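Local coordinates for protein putative aldo/keto reductase (Salmonella enterica subsp. enterica serovar Typhimurium, PDB 4R9O) that probably acts as an NADP-dependent oxidoreductase of the aldo/keto reductase family, although its natural substrate is not established, at residues C[83-88]-C[123-128]. Numbering follows the deposited sequence.
Sequences IVTKCG and DYLDML
Two adjacent parallel strands of the TIM barrel, 82-90 and 125-130, pair here through Ile83 to Cys87 and Met127 to Leu128, joined in sequence through helix 106-119 in a beta-alpha-beta crossover. The register sets Val84 beside Met127 and Thr85 beside Leu128. Ile83 O receives Met127 N at 3.2 Å, and Thr85 N gives a nearly straight bond of 3.0 Å to Met127 O. Asp126 N makes a second, weak bond to Ile83 O at the corner where the chain turns.

That corner residue also extends the ladder with its side chain. Asp126 CG lies anti to its own carbonyl carbon (chi1 -65°), which brings the carboxylate to the amide of Ile83: OD2 takes Ile83 N at 2.7 Å, the donor standing about 43° out of the carboxylate plane. Arg78 forms a salt bridge to the same oxygen, so a backbone N-H and a guanidinium group share it.

On the face with Val84 and Met127, the two side chains run alongside each other. A bend at chi3 (68°) carries the Met127 methyl CE to both branches of Val84, 3.9 Å from Val84 CG1, and Phe17 touches both residues. On the face with Thr85 and Leu128, helix 106-119 packs against the strands. Thr85 OG1 is hydrogen-bonded to Glu64, while Thr85 CG2 meets leucine methyls from before and after the corner, Leu125 CD1 at 3.6 Å and Leu128 CD1 at 3.8 Å.

The CB of Lys86 is directed away from strand 125-130. Its NZ forms a salt bridge with Asp53 and a hydrogen bond with Tyr58 OH, the likely proton donor, and its side chain touches His131, consistent with the Asp-Tyr-Lys-His catalytic tetrad of aldo/keto reductases. Thr85 and Cys87 carry the ladder on to Leu129; beside it Leu128 CD1 lies 4.5 Å from Cys87 SG.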
ATOM      1  N   ILE C  83      -8.044 -13.758  37.522  1.00 30.63           N
ATOM      2  CA  ILE C  83      -7.324 -12.533  37.240  1.00 28.90           C
ATOM      3  C   ILE C  83      -6.267 -12.727  36.170  1.00 27.75           C
ATOM      4  O   ILE C  83      -5.397 -13.592  36.274  1.00 28.49           O
ATOM      5  CB  ILE C  83      -6.651 -11.967  38.484  1.00 29.60           C
ATOM      6  CG1 ILE C  83      -7.697 -11.769  39.584  1.00 29.63           C
ATOM      7  CG2 ILE C  83      -5.951 -10.652  38.125  1.00 27.10           C
ATOM      8  CD1 ILE C  83      -7.126 -11.260  40.885  1.00 31.75           C
ATOM      9  N   VAL C  84      -6.368 -11.905  35.138  1.00 26.84           N
ATOM     10  CA  VAL C  84      -5.439 -11.937  34.023  1.00 25.91           C
ATOM     11  C   VAL C  84      -4.668 -10.634  34.043  1.00 27.76           C
ATOM     12  O   VAL C  84      -5.268  -9.562  34.135  1.00 27.01           O
ATOM     13  CB  VAL C  84      -6.153 -12.087  32.663  1.00 24.55           C
ATOM     14  CG1 VAL C  84      -5.119 -12.114  31.514  1.00 24.30           C
ATOM     15  CG2 VAL C  84      -7.041 -13.335  32.623  1.00 29.88           C
ATOM     16  N   THR C  85      -3.345 -10.712  33.967  1.00 28.61           N
ATOM     17  CA  THR C  85      -2.572  -9.491  33.815  1.00 27.61           C
ATOM     18  C   THR C  85      -1.443  -9.679  32.801  1.00 27.36           C
ATOM     19  O   THR C  85      -1.289 -10.762  32.223  1.00 27.92           O
ATOM     20  CB  THR C  85      -2.013  -8.997  35.165  1.00 28.33           C
ATOM     21  OG1 THR C  85      -1.483  -7.675  34.996  1.00 28.33           O
ATOM     22  CG2 THR C  85      -0.939  -9.936  35.700  1.00 30.52           C
ATOM     23  N   LYS C  86      -0.690  -8.611  32.551  1.00 27.33           N
ATOM     24  CA  LYS C  86       0.281  -8.602  31.461  1.00 28.44           C
ATOM     25  C   LYS C  86       1.536  -7.835  31.813  1.00 30.10           C
ATOM     26  O   LYS C  86       1.525  -7.001  32.713  1.00 29.11           O
ATOM     27  CB  LYS C  86      -0.311  -7.982  30.187  1.00 27.21           C
ATOM     28  CG  LYS C  86      -1.767  -8.245  29.914  1.00 28.31           C
ATOM     29  CD  LYS C  86      -2.159  -7.591  28.593  1.00 30.94           C
ATOM     30  CE  LYS C  86      -3.658  -7.613  28.367  1.00 30.43           C
ATOM     31  NZ  LYS C  86      -4.391  -6.770  29.356  1.00 33.38           N
ATOM     32  N   CYS C  87       2.605  -8.110  31.067  1.00 25.31           N
ATOM     33  CA  CYS C  87       3.840  -7.344  31.134  1.00 26.57           C
ATOM     34  C   CYS C  87       4.512  -7.363  29.759  1.00 29.91           C
ATOM     35  O   CYS C  87       4.116  -8.138  28.886  1.00 30.14           O
ATOM     36  CB  CYS C  87       4.785  -7.902  32.200  1.00 27.16           C
ATOM     37  SG  CYS C  87       5.470  -9.535  31.832  1.00 35.70           S
ATOM     38  N   GLY C  88       5.515  -6.511  29.566  1.00 26.84           N
ATOM     39  CA  GLY C  88       6.222  -6.459  28.299  1.00 27.41           C
ATOM     40  C   GLY C  88       6.365  -5.061  27.732  1.00 30.81           C
ATOM     41  O   GLY C  88       7.280  -4.785  26.949  1.00 30.09           O
ATOM     42  N   ASP C 123      -1.785 -13.878  46.140  1.00 41.92           N
ATOM     43  CA  ASP C 123      -0.575 -14.693  46.054  1.00 42.38           C
ATOM     44  C   ASP C 123      -0.472 -15.503  44.772  1.00 39.12           C
ATOM     45  O   ASP C 123       0.501 -16.228  44.593  1.00 40.12           O
ATOM     46  CB  ASP C 123      -0.465 -15.637  47.250  1.00 49.53           C
ATOM     47  CG  ASP C 123      -1.671 -16.535  47.405  1.00 54.16           C
ATOM     48  OD1 ASP C 123      -1.667 -17.356  48.348  1.00 59.76           O
ATOM     49  OD2 ASP C 123      -2.624 -16.420  46.606  1.00 52.79           O
ATOM     50  N   TYR C 124      -1.462 -15.395  43.885  1.00 35.97           N
ATOM     51  CA  TYR C 124      -1.351 -16.039  42.574  1.00 33.12           C
ATOM     52  C   TYR C 124      -2.131 -15.290  41.502  1.00 30.88           C
ATOM     53  O   TYR C 124      -3.123 -14.613  41.795  1.00 31.33           O
ATOM     54  CB  TYR C 124      -1.821 -17.498  42.637  1.00 36.62           C
ATOM     55  CG  TYR C 124      -3.328 -17.663  42.668  1.00 41.42           C
ATOM     56  CD1 TYR C 124      -4.047 -17.918  41.504  1.00 42.34           C
ATOM     57  CD2 TYR C 124      -4.032 -17.552  43.863  1.00 44.54           C
ATOM     58  CE1 TYR C 124      -5.428 -18.058  41.535  1.00 44.28           C
ATOM     59  CE2 TYR C 124      -5.403 -17.691  43.901  1.00 47.20           C
ATOM     60  CZ  TYR C 124      -6.098 -17.945  42.737  1.00 46.02           C
ATOM     61  OH  TYR C 124      -7.466 -18.082  42.785  1.00 46.97           O
ATOM     62  N   LEU C 125      -1.659 -15.417  40.262  1.00 28.82           N
ATOM     63  CA  LEU C 125      -2.357 -14.916  39.085  1.00 30.53           C
ATOM     64  C   LEU C 125      -2.890 -16.108  38.321  1.00 30.34           C
ATOM     65  O   LEU C 125      -2.218 -17.135  38.236  1.00 31.11           O
ATOM     66  CB  LEU C 125      -1.433 -14.090  38.177  1.00 27.63           C
ATOM     67  CG  LEU C 125      -0.561 -12.988  38.789  1.00 33.10           C
ATOM     68  CD1 LEU C 125       0.476 -12.510  37.771  1.00 33.30           C
ATOM     69  CD2 LEU C 125      -1.388 -11.813  39.298  1.00 34.38           C
ATOM     70  N   ASP C 126      -4.087 -15.973  37.762  1.00 30.85           N
ATOM     71  CA  ASP C 126      -4.675 -17.045  36.970  1.00 29.37           C
ATOM     72  C   ASP C 126      -4.009 -17.135  35.612  1.00 28.65           C
ATOM     73  O   ASP C 126      -3.775 -18.225  35.108  1.00 29.66           O
ATOM     74  CB  ASP C 126      -6.178 -16.846  36.813  1.00 27.44           C
ATOM     75  CG  ASP C 126      -6.913 -16.944  38.146  1.00 34.16           C
ATOM     76  OD1 ASP C 126      -7.340 -18.058  38.509  1.00 35.52           O
ATOM     77  OD2 ASP C 126      -7.048 -15.909  38.830  1.00 34.12           O
ATOM     78  N   MET C 127      -3.699 -15.986  35.026  1.00 24.98           N
ATOM     79  CA  MET C 127      -2.980 -15.965  33.764  1.00 24.24           C
ATOM     80  C   MET C 127      -2.100 -14.722  33.600  1.00 29.28           C
ATOM     81  O   MET C 127      -2.479 -13.616  33.974  1.00 26.99           O
ATOM     82  CB  MET C 127      -3.969 -16.081  32.587  1.00 24.28           C
ATOM     83  CG  MET C 127      -3.296 -16.107  31.210  1.00 28.60           C
ATOM     84  SD  MET C 127      -4.350 -16.793  29.900  1.00 38.44           S
ATOM     85  CE  MET C 127      -5.616 -15.532  29.752  1.00 40.10           C
ATOM     86  N   LEU C 128      -0.909 -14.927  33.044  1.00 28.33           N
ATOM     87  CA  LEU C 128      -0.003 -13.831  32.720  1.00 27.78           C
ATOM     88  C   LEU C 128       0.252 -13.803  31.213  1.00 28.29           C
ATOM     89  O   LEU C 128       0.542 -14.841  30.606  1.00 25.81           O
ATOM     90  CB  LEU C 128       1.313 -13.974  33.488  1.00 28.08           C
ATOM     91  CG  LEU C 128       2.385 -12.902  33.250  1.00 31.44           C
ATOM     92  CD1 LEU C 128       1.971 -11.530  33.803  1.00 31.16           C
ATOM     93  CD2 LEU C 128       3.709 -13.330  33.839  1.00 30.19           C
TER